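Flavodoxin (Methanosarcina acetivorans C2A, PDB 5WID) binds flavin mononucleotide and probably serves, as flavodoxins generally do, as a small electron-transfer protein. Local coordinates at residues Pro79-Ser93 with Met107-His120. Sequence-based numbering, arbitrary orientation.
Sequences PQGKIGAAFGSYGWS and MGMTVMDPVLRILH. With FMN (flavin mononucleotide), chain D.
Pro79 sets its ring against two methionines, CG 3.7 Å from Met107 SD and CB packing on Met109 CG. Gly81, third in the Pro79-Lys82 type II turn, has the positive phi that suits glycine and gives a straight N-H to Gly108 O. Strand 83-90 runs parallel to the interrupted strand 110-119. A side chain at Gly84 would crowd Met109 CE, 3.6 Å from Gly84 CA. Where the partner loops out through cis-Pro114 and the register shifts by two, a water takes the Ala86 N-H and donates to Met112 O and Pro114 O. Ser89 OG, swung away from its own N (chi1 177°), donates to His120 O and accepts from FMN O4', both at 2.7 Å. The Tyr90 ring is sandwiched: Leu119 CD2 lies 3.7 Å from its centroid over one face, Arg117 CD over the other, FMN O2 at the edge. A serine here would probably leave Leu119 and the Arg117 methylenes without their shared surface. Gly91, Trp92 and Ser93 direct backbone N-H groups to FMN O2, and the Trp92 indole lays a face over FMN N3. Helix 96-106 of this right-handed beta-alpha-beta unit packs on Ala86 and Val115, helices 13-27 and 124-143 on Ile118, and strand 50-58 flanks 83-90.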
# COMPACT_ATOMS: atom_id res chain seq x y z
N PRO A 79 5.25 -8.51 10.57
CA PRO A 79 4.48 -7.26 10.63
C PRO A 79 3.38 -7.22 11.68
O PRO A 79 2.56 -6.29 11.64
CB PRO A 79 3.88 -7.19 9.22
CG PRO A 79 3.58 -8.64 8.92
CD PRO A 79 4.66 -9.46 9.62
N GLN A 80 3.32 -8.18 12.60
CA GLN A 80 2.26 -8.20 13.60
C GLN A 80 2.24 -6.88 14.37
O GLN A 80 3.28 -6.40 14.82
CB GLN A 80 2.47 -9.37 14.57
CG GLN A 80 2.63 -10.70 13.86
CD GLN A 80 4.08 -11.18 13.77
OE1 GLN A 80 4.98 -10.44 13.36
NE2 GLN A 80 4.30 -12.44 14.15
N GLY A 81 1.04 -6.30 14.50
CA GLY A 81 0.87 -5.06 15.24
C GLY A 81 1.18 -3.79 14.47
O GLY A 81 0.96 -2.70 15.00
N LYS A 82 1.69 -3.90 13.24
CA LYS A 82 2.04 -2.71 12.48
C LYS A 82 0.82 -2.13 11.77
O LYS A 82 -0.17 -2.82 11.53
CB LYS A 82 3.12 -3.02 11.44
CG LYS A 82 4.47 -3.35 12.05
CD LYS A 82 5.53 -3.38 10.95
CE LYS A 82 6.90 -3.64 11.54
NZ LYS A 82 7.95 -3.55 10.48
N ILE A 83 0.94 -0.85 11.43
CA ILE A 83 -0.08 -0.17 10.65
C ILE A 83 0.00 -0.65 9.21
O ILE A 83 1.08 -0.64 8.60
CB ILE A 83 0.13 1.35 10.71
CG1 ILE A 83 0.01 1.86 12.16
CG2 ILE A 83 -0.83 2.06 9.76
CD1 ILE A 83 0.81 3.13 12.40
N GLY A 84 -1.12 -1.10 8.67
CA GLY A 84 -1.17 -1.45 7.26
C GLY A 84 -2.15 -0.59 6.48
O GLY A 84 -3.06 0.00 7.07
N ALA A 85 -1.98 -0.53 5.16
CA ALA A 85 -2.94 0.13 4.28
C ALA A 85 -2.93 -0.60 2.94
O ALA A 85 -1.90 -1.15 2.53
CB ALA A 85 -2.63 1.62 4.08
N ALA A 86 -4.07 -0.61 2.26
CA ALA A 86 -4.22 -1.38 1.03
C ALA A 86 -4.83 -0.49 -0.05
O ALA A 86 -5.74 0.29 0.24
CB ALA A 86 -5.11 -2.62 1.27
N PHE A 87 -4.34 -0.63 -1.29
CA PHE A 87 -4.82 0.23 -2.37
C PHE A 87 -4.60 -0.43 -3.72
O PHE A 87 -3.92 -1.45 -3.84
CB PHE A 87 -4.16 1.62 -2.33
CG PHE A 87 -2.67 1.61 -2.63
CD1 PHE A 87 -1.77 1.29 -1.63
CD2 PHE A 87 -2.19 1.96 -3.89
CE1 PHE A 87 -0.39 1.28 -1.88
CE2 PHE A 87 -0.82 1.96 -4.16
CZ PHE A 87 0.09 1.62 -3.15
N GLY A 88 -5.17 0.19 -4.76
CA GLY A 88 -4.88 -0.26 -6.12
C GLY A 88 -5.82 0.31 -7.17
O GLY A 88 -6.90 0.81 -6.85
N SER A 89 -5.42 0.23 -8.44
CA SER A 89 -6.26 0.65 -9.55
C SER A 89 -6.92 -0.58 -10.17
O SER A 89 -6.38 -1.68 -10.10
CB SER A 89 -5.43 1.40 -10.60
OG SER A 89 -6.19 1.77 -11.73
N TYR A 90 -8.09 -0.39 -10.76
CA TYR A 90 -8.83 -1.53 -11.30
C TYR A 90 -9.72 -1.08 -12.44
O TYR A 90 -9.91 0.11 -12.67
CB TYR A 90 -9.65 -2.23 -10.20
CG TYR A 90 -10.88 -1.46 -9.75
CD1 TYR A 90 -10.77 -0.30 -8.98
CD2 TYR A 90 -12.15 -1.92 -10.08
CE1 TYR A 90 -11.90 0.38 -8.55
CE2 TYR A 90 -13.30 -1.25 -9.64
CZ TYR A 90 -13.16 -0.10 -8.89
OH TYR A 90 -14.29 0.58 -8.47
N GLY A 91 -10.29 -2.06 -13.16
CA GLY A 91 -11.12 -1.76 -14.30
C GLY A 91 -12.61 -1.99 -14.13
O GLY A 91 -13.40 -1.32 -14.80
N TRP A 92 -13.02 -2.95 -13.30
CA TRP A 92 -14.46 -3.12 -13.08
C TRP A 92 -14.81 -3.89 -11.81
O TRP A 92 -15.79 -3.54 -11.15
CB TRP A 92 -15.14 -3.78 -14.29
CG TRP A 92 -14.83 -5.22 -14.55
CD1 TRP A 92 -15.59 -6.31 -14.20
CD2 TRP A 92 -13.72 -5.74 -15.29
NE1 TRP A 92 -15.00 -7.47 -14.64
CE2 TRP A 92 -13.85 -7.15 -15.32
CE3 TRP A 92 -12.61 -5.16 -15.92
CZ2 TRP A 92 -12.93 -7.98 -15.95
CZ3 TRP A 92 -11.69 -5.98 -16.55
CH2 TRP A 92 -11.85 -7.38 -16.55
N SER A 93 -14.05 -4.93 -11.48
CA SER A 93 -14.40 -5.77 -10.34
C SER A 93 -13.63 -5.40 -9.07
O SER A 93 -14.21 -5.39 -7.98
CB SER A 93 -14.18 -7.25 -10.68
OG SER A 93 -12.82 -7.59 -10.89
N MET A 107 -2.32 -11.56 8.89
CA MET A 107 -0.94 -11.44 9.32
C MET A 107 -0.77 -10.72 10.65
O MET A 107 0.37 -10.58 11.11
CB MET A 107 -0.15 -10.65 8.28
CG MET A 107 0.88 -11.40 7.55
SD MET A 107 1.47 -10.23 6.32
CE MET A 107 0.71 -10.95 4.87
N GLY A 108 -1.84 -10.20 11.24
CA GLY A 108 -1.73 -9.46 12.48
C GLY A 108 -1.55 -7.96 12.32
O GLY A 108 -1.30 -7.28 13.33
N MET A 109 -1.66 -7.43 11.11
CA MET A 109 -1.57 -5.98 10.94
C MET A 109 -2.92 -5.33 11.25
O MET A 109 -3.98 -5.96 11.11
CB MET A 109 -1.15 -5.62 9.52
CG MET A 109 0.19 -6.21 9.11
SD MET A 109 0.72 -5.68 7.47
CE MET A 109 1.26 -4.00 7.81
N THR A 110 -2.87 -4.07 11.68
CA THR A 110 -4.07 -3.26 11.83
C THR A 110 -4.19 -2.40 10.58
O THR A 110 -3.42 -1.45 10.39
CB THR A 110 -4.01 -2.39 13.08
OG1 THR A 110 -3.86 -3.22 14.23
CG2 THR A 110 -5.30 -1.57 13.21
N VAL A 111 -5.16 -2.74 9.74
CA VAL A 111 -5.33 -2.11 8.44
C VAL A 111 -6.18 -0.86 8.61
O VAL A 111 -7.30 -0.92 9.13
CB VAL A 111 -5.97 -3.07 7.43
CG1 VAL A 111 -6.26 -2.35 6.11
CG2 VAL A 111 -5.05 -4.25 7.20
N MET A 112 -5.65 0.27 8.17
CA MET A 112 -6.40 1.51 8.23
C MET A 112 -7.54 1.53 7.23
O MET A 112 -7.46 0.95 6.14
CB MET A 112 -5.48 2.68 7.94
CG MET A 112 -4.52 2.93 9.04
SD MET A 112 -3.59 4.37 8.62
CE MET A 112 -4.87 5.52 8.14
N ASP A 113 -8.61 2.20 7.61
CA ASP A 113 -9.57 2.64 6.61
C ASP A 113 -9.12 3.99 6.06
O ASP A 113 -8.54 4.80 6.79
CB ASP A 113 -10.96 2.79 7.22
CG ASP A 113 -11.54 1.50 7.74
OD1 ASP A 113 -11.56 0.49 7.00
OD2 ASP A 113 -12.01 1.50 8.90
N PRO A 114 -9.37 4.28 4.78
CA PRO A 114 -10.06 3.42 3.82
C PRO A 114 -9.11 2.51 3.06
O PRO A 114 -7.99 2.92 2.74
CB PRO A 114 -10.69 4.42 2.86
CG PRO A 114 -9.68 5.52 2.80
CD PRO A 114 -9.12 5.62 4.22
N VAL A 115 -9.56 1.29 2.77
CA VAL A 115 -8.99 0.53 1.66
C VAL A 115 -9.37 1.26 0.38
O VAL A 115 -10.55 1.50 0.13
CB VAL A 115 -9.52 -0.91 1.68
CG1 VAL A 115 -9.10 -1.69 0.41
CG2 VAL A 115 -9.06 -1.63 2.95
N LEU A 116 -8.37 1.65 -0.42
CA LEU A 116 -8.58 2.64 -1.47
C LEU A 116 -8.39 2.01 -2.85
O LEU A 116 -7.27 1.67 -3.22
CB LEU A 116 -7.62 3.82 -1.29
CG LEU A 116 -7.75 4.95 -2.32
CD1 LEU A 116 -9.18 5.51 -2.36
CD2 LEU A 116 -6.74 6.05 -2.02
N ARG A 117 -9.46 1.90 -3.63
CA ARG A 117 -9.34 1.47 -5.01
C ARG A 117 -9.89 2.56 -5.93
O ARG A 117 -10.82 3.29 -5.57
CB ARG A 117 -10.05 0.13 -5.26
CG ARG A 117 -11.50 0.15 -4.92
CD ARG A 117 -12.15 -1.22 -5.15
NE ARG A 117 -13.57 -1.15 -4.83
CZ ARG A 117 -14.36 -2.20 -4.65
NH1 ARG A 117 -13.86 -3.44 -4.77
NH2 ARG A 117 -15.63 -2.02 -4.35
N ILE A 118 -9.29 2.68 -7.11
CA ILE A 118 -9.59 3.76 -8.04
C ILE A 118 -9.70 3.19 -9.45
O ILE A 118 -8.78 2.52 -9.92
CB ILE A 118 -8.51 4.86 -8.02
CG1 ILE A 118 -8.46 5.54 -6.65
CG2 ILE A 118 -8.80 5.92 -9.10
CD1 ILE A 118 -9.63 6.46 -6.41
N LEU A 119 -10.80 3.49 -10.13
CA LEU A 119 -11.00 3.02 -11.50
C LEU A 119 -10.03 3.67 -12.48
O LEU A 119 -9.88 4.90 -12.50
CB LEU A 119 -12.44 3.29 -11.94
CG LEU A 119 -13.49 2.31 -11.45
CD1 LEU A 119 -14.86 2.96 -11.56
CD2 LEU A 119 -13.44 1.03 -12.27
N HIS A 120 -9.38 2.85 -13.30
CA HIS A 120 -8.60 3.26 -14.48
C HIS A 120 -7.52 4.26 -14.06
O HIS A 120 -6.89 4.10 -13.00
CB HIS A 120 -9.55 3.79 -15.55
CG HIS A 120 -10.69 2.88 -15.85
ND1 HIS A 120 -10.51 1.58 -16.25
CD2 HIS A 120 -12.03 3.09 -15.82
CE1 HIS A 120 -11.69 1.02 -16.46
NE2 HIS A 120 -12.63 1.92 -16.20
N1 FMN D . -9.78 -4.97 -13.59
C2 FMN D . -10.67 -5.52 -12.70
O2 FMN D . -11.29 -4.78 -11.92
N3 FMN D . -10.88 -6.89 -12.66
C4 FMN D . -10.19 -7.72 -13.50
O4 FMN D . -10.39 -8.94 -13.43
C4A FMN D . -9.29 -7.17 -14.42
N5 FMN D . -8.59 -7.97 -15.30
C5A FMN D . -7.71 -7.40 -16.20
C6 FMN D . -7.02 -8.24 -17.08
C7 FMN D . -6.13 -7.69 -17.99
C7M FMN D . -5.40 -8.61 -18.93
C8 FMN D . -5.94 -6.31 -18.04
C8M FMN D . -4.98 -5.71 -19.03
C9 FMN D . -6.63 -5.47 -17.16
C9A FMN D . -7.51 -6.03 -16.24
N10 FMN D . -8.20 -5.21 -15.35
C10 FMN D . -9.09 -5.78 -14.46
C1' FMN D . -8.03 -3.73 -15.38
C2' FMN D . -6.81 -3.22 -14.62
O2' FMN D . -6.86 -3.53 -13.24
C3' FMN D . -6.79 -1.71 -14.80
O3' FMN D . -6.50 -1.41 -16.15
C4' FMN D . -5.82 -0.98 -13.87
O4' FMN D . -6.03 0.41 -14.05
C5' FMN D . -4.35 -1.32 -14.13
O5' FMN D . -3.58 -0.66 -13.15
P FMN D . -1.97 -0.73 -13.18
O1P FMN D . -1.50 -0.26 -11.83
O2P FMN D . -1.57 -2.17 -13.41
O3P FMN D . -1.48 0.17 -14.29
O HOH W 1 -6.05 0.96 3.68
O HOH W 2 -15.05 -6.26 -5.54